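Local coordinates for ThermoDBP-single stranded DNA binding protein (Thermoproteus tenax, PDB 3TEK) that binds single-stranded DNA and, in the Thermoproteales, takes the place of the canonical single-stranded DNA-binding protein, at residues A[13-18]-A[65-70]. Residues are numbered along the deposited sequence; the frame is centred on the assembly and turned at random.
Sequences VRSELI and REQFGP
Gln67 bends its chain at chi2 (-48°), which turns the carboxamide from the side of the last turn of helix 52-68 onto strand 13-20, while chi1 of Ser15 (64°) sets OG between its backbone N and carbonyl carbon, on the side of the strand that faces the helix. The resulting hydrogen bond runs from Gln67 NE2 to Ser15 OG over 3.0 Å. Its geometry is good: the N-H points almost straight at the acceptor (167°), and OG sits close to the amide plane. Gln67 NE2 also comes near Ser15 O, but the angle there is too poor for a second bond.

The other end of the amide is tied to the strand through water, which accepts from Leu17 N and donates to Gln67 OE1 at 3.0 Å. Two points of attachment, one direct and one bridged, therefore limit rotation of the amide and are consistent with the nitrogen lying on the Ser15 side. A further water accepts from Ser15 N and gives a weak bond to Glu66 OE1. Both bridges use backbone N-H groups on the side of this edge strand that faces away from strand 23-31; Glu16, by contrast, pairs through its backbone with Leu27 and directs its carboxylate to Arg29.

Toward Leu17 and Phe68 the contact becomes apolar. Leu17 and Gln67 run past each other in opposite senses, with Leu17 CD2 3.7 Å from Gln67 CB. The same methyl reaches Phe68 CZ at 3.6 Å, approaching the ring obliquely, and both Leu17 and Phe68 also touch Val26 on the neighbouring strand. Ser15 and Leu17 directed at the helix and Glu16 away from it give the alternation of a beta-strand; sheet order and the water-bound N-H groups mark it as an edge strand of the antiparallel four-stranded sheet, meeting the C-terminal turn of a helix packed against one face.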
ATOM      1  N   VAL A  13      -2.867  -7.503  -5.840  1.00 64.34           N
ATOM      2  CA  VAL A  13      -3.861  -6.944  -4.957  1.00 60.73           C
ATOM      3  C   VAL A  13      -4.978  -7.948  -4.779  1.00 57.45           C
ATOM      4  O   VAL A  13      -5.499  -8.463  -5.762  1.00 56.77           O
ATOM      5  CB  VAL A  13      -4.468  -5.644  -5.520  1.00 59.51           C
ATOM      6  CG1 VAL A  13      -5.436  -5.028  -4.495  1.00 58.20           C
ATOM      7  CG2 VAL A  13      -3.378  -4.650  -5.881  1.00 57.68           C
ATOM      8  N   ARG A  14      -5.315  -8.252  -3.529  1.00 54.87           N
ATOM      9  CA  ARG A  14      -6.485  -9.074  -3.218  1.00 56.14           C
ATOM     10  C   ARG A  14      -7.354  -8.330  -2.194  1.00 50.89           C
ATOM     11  O   ARG A  14      -6.825  -7.603  -1.368  1.00 46.98           O
ATOM     12  CB  ARG A  14      -6.042 -10.415  -2.621  1.00 63.48           C
ATOM     13  CG  ARG A  14      -5.136 -11.272  -3.501  1.00 71.83           C
ATOM     14  CD  ARG A  14      -4.539 -12.455  -2.699  1.00 81.60           C
ATOM     15  NE  ARG A  14      -3.441 -12.038  -1.808  1.00 90.64           N
ATOM     16  CZ  ARG A  14      -2.955 -12.769  -0.796  1.00 97.69           C
ATOM     17  NH1 ARG A  14      -3.457 -13.973  -0.496  1.00102.08           N
ATOM     18  NH2 ARG A  14      -1.965 -12.281  -0.060  1.00 98.57           N
ATOM     19  N   SER A  15      -8.672  -8.535  -2.248  1.00 48.20           N
ATOM     20  CA  SER A  15      -9.588  -7.903  -1.313  1.00 45.52           C
ATOM     21  C   SER A  15     -10.795  -8.762  -0.911  1.00 47.50           C
ATOM     22  O   SER A  15     -11.136  -9.763  -1.542  1.00 47.81           O
ATOM     23  CB  SER A  15     -10.075  -6.582  -1.887  1.00 44.84           C
ATOM     24  OG  SER A  15     -10.832  -6.779  -3.061  1.00 45.16           O
ATOM     25  N   GLU A  16     -11.433  -8.360   0.172  1.00 48.15           N
ATOM     26  CA  GLU A  16     -12.727  -8.914   0.556  1.00 48.90           C
ATOM     27  C   GLU A  16     -13.464  -7.923   1.436  1.00 47.64           C
ATOM     28  O   GLU A  16     -12.871  -6.982   1.983  1.00 45.93           O
ATOM     29  CB  GLU A  16     -12.576 -10.258   1.274  1.00 53.46           C
ATOM     30  CG  GLU A  16     -11.778 -10.234   2.570  1.00 54.56           C
ATOM     31  CD  GLU A  16     -11.486 -11.640   3.061  1.00 60.23           C
ATOM     32  OE1 GLU A  16     -12.415 -12.308   3.566  1.00 60.71           O
ATOM     33  OE2 GLU A  16     -10.328 -12.084   2.916  1.00 62.27           O
ATOM     34  N   LEU A  17     -14.766  -8.131   1.553  1.00 46.83           N
ATOM     35  CA  LEU A  17     -15.560  -7.277   2.412  1.00 47.49           C
ATOM     36  C   LEU A  17     -15.549  -7.798   3.842  1.00 46.45           C
ATOM     37  O   LEU A  17     -15.424  -8.983   4.092  1.00 48.31           O
ATOM     38  CB  LEU A  17     -16.992  -7.145   1.880  1.00 48.14           C
ATOM     39  CG  LEU A  17     -17.084  -6.297   0.597  1.00 50.75           C
ATOM     40  CD1 LEU A  17     -18.513  -6.212   0.077  1.00 51.48           C
ATOM     41  CD2 LEU A  17     -16.537  -4.884   0.792  1.00 48.66           C
ATOM     42  N   ILE A  18     -15.684  -6.885   4.779  1.00 45.90           N
ATOM     43  CA  ILE A  18     -15.989  -7.260   6.125  1.00 46.91           C
ATOM     44  C   ILE A  18     -17.097  -6.369   6.641  1.00 46.16           C
ATOM     45  O   ILE A  18     -17.234  -5.221   6.231  1.00 47.69           O
ATOM     46  CB  ILE A  18     -14.750  -7.188   7.020  1.00 50.71           C
ATOM     47  CG1 ILE A  18     -14.215  -5.802   7.137  1.00 49.31           C
ATOM     48  CG2 ILE A  18     -13.570  -8.056   6.436  1.00 51.20           C
ATOM     49  CD1 ILE A  18     -12.668  -5.858   7.568  1.00 52.59           C
ATOM     50  N   ARG A  65     -13.891  -1.635  -7.118  1.00 47.13           N
ATOM     51  CA  ARG A  65     -14.537  -2.247  -8.270  1.00 53.35           C
ATOM     52  C   ARG A  65     -14.837  -3.721  -8.047  1.00 54.52           C
ATOM     53  O   ARG A  65     -15.930  -4.170  -8.366  1.00 50.04           O
ATOM     54  CB  ARG A  65     -13.662  -2.112  -9.519  1.00 55.96           C
ATOM     55  CG  ARG A  65     -13.574  -0.714 -10.033  1.00 60.37           C
ATOM     56  CD  ARG A  65     -12.903  -0.643 -11.424  1.00 68.39           C
ATOM     57  NE  ARG A  65     -12.087   0.570 -11.520  1.00 73.82           N
ATOM     58  CZ  ARG A  65     -10.758   0.625 -11.403  1.00 76.40           C
ATOM     59  NH1 ARG A  65     -10.034  -0.485 -11.237  1.00 76.46           N
ATOM     60  NH2 ARG A  65     -10.149   1.806 -11.494  1.00 78.92           N
ATOM     61  N   GLU A  66     -13.849  -4.458  -7.524  1.00 54.89           N
ATOM     62  CA  GLU A  66     -14.005  -5.893  -7.203  1.00 56.82           C
ATOM     63  C   GLU A  66     -15.193  -6.117  -6.287  1.00 56.27           C
ATOM     64  O   GLU A  66     -16.115  -6.894  -6.590  1.00 54.83           O
ATOM     65  CB  GLU A  66     -12.767  -6.420  -6.485  1.00 61.84           C
ATOM     66  CG  GLU A  66     -11.697  -6.948  -7.378  1.00 70.54           C
ATOM     67  CD  GLU A  66     -11.965  -8.394  -7.790  1.00 77.72           C
ATOM     68  OE1 GLU A  66     -12.231  -9.240  -6.894  1.00 79.81           O
ATOM     69  OE2 GLU A  66     -11.902  -8.676  -9.009  1.00 81.16           O
ATOM     70  N   GLN A  67     -15.182  -5.405  -5.167  1.00 51.75           N
ATOM     71  CA  GLN A  67     -16.180  -5.644  -4.137  1.00 51.36           C
ATOM     72  C   GLN A  67     -17.575  -5.047  -4.390  1.00 49.70           C
ATOM     73  O   GLN A  67     -18.567  -5.666  -4.011  1.00 50.58           O
ATOM     74  CB  GLN A  67     -15.642  -5.205  -2.769  1.00 49.83           C
ATOM     75  CG  GLN A  67     -14.394  -5.992  -2.360  1.00 50.80           C
ATOM     76  CD  GLN A  67     -14.553  -7.493  -2.544  1.00 51.12           C
ATOM     77  OE1 GLN A  67     -15.628  -8.057  -2.307  1.00 51.92           O
ATOM     78  NE2 GLN A  67     -13.477  -8.150  -2.958  1.00 50.95           N
ATOM     79  N   PHE A  68     -17.651  -3.868  -4.996  1.00 47.68           N
ATOM     80  CA  PHE A  68     -18.944  -3.178  -5.188  1.00 50.20           C
ATOM     81  C   PHE A  68     -19.408  -3.034  -6.649  1.00 52.09           C
ATOM     82  O   PHE A  68     -20.413  -2.378  -6.901  1.00 52.02           O
ATOM     83  CB  PHE A  68     -18.885  -1.784  -4.576  1.00 47.49           C
ATOM     84  CG  PHE A  68     -18.605  -1.791  -3.114  1.00 48.35           C
ATOM     85  CD1 PHE A  68     -19.601  -2.148  -2.207  1.00 50.23           C
ATOM     86  CD2 PHE A  68     -17.351  -1.442  -2.643  1.00 46.51           C
ATOM     87  CE1 PHE A  68     -19.346  -2.166  -0.844  1.00 51.57           C
ATOM     88  CE2 PHE A  68     -17.069  -1.446  -1.279  1.00 48.77           C
ATOM     89  CZ  PHE A  68     -18.077  -1.803  -0.371  1.00 51.58           C
ATOM     90  N   GLY A  69     -18.655  -3.602  -7.591  1.00 51.70           N
ATOM     91  CA  GLY A  69     -18.935  -3.468  -9.025  1.00 54.42           C
ATOM     92  C   GLY A  69     -18.661  -2.075  -9.579  1.00 54.29           C
ATOM     93  O   GLY A  69     -17.877  -1.334  -9.007  1.00 54.41           O
ATOM     94  N   PRO A  70     -19.336  -1.691 -10.680  1.00 58.99           N
ATOM     95  CA  PRO A  70     -18.986  -0.421 -11.327  1.00 60.55           C
ATOM     96  C   PRO A  70     -19.216   0.805 -10.445  1.00 58.90           C
ATOM     97  O   PRO A  70     -18.459   1.763 -10.564  1.00 55.75           O
ATOM     98  CB  PRO A  70     -19.889  -0.386 -12.577  1.00 65.68           C
ATOM     99  CG  PRO A  70     -21.019  -1.267 -12.258  1.00 66.60           C
ATOM    100  CD  PRO A  70     -20.455  -2.359 -11.369  1.00 63.80           C
TER
HETATM  101  O   HOH W   1      -9.647  -9.893  -4.903  1.00 48.06           O
HETATM  102  O   HOH W   2     -15.758  -9.991   0.046  1.00 47.76           O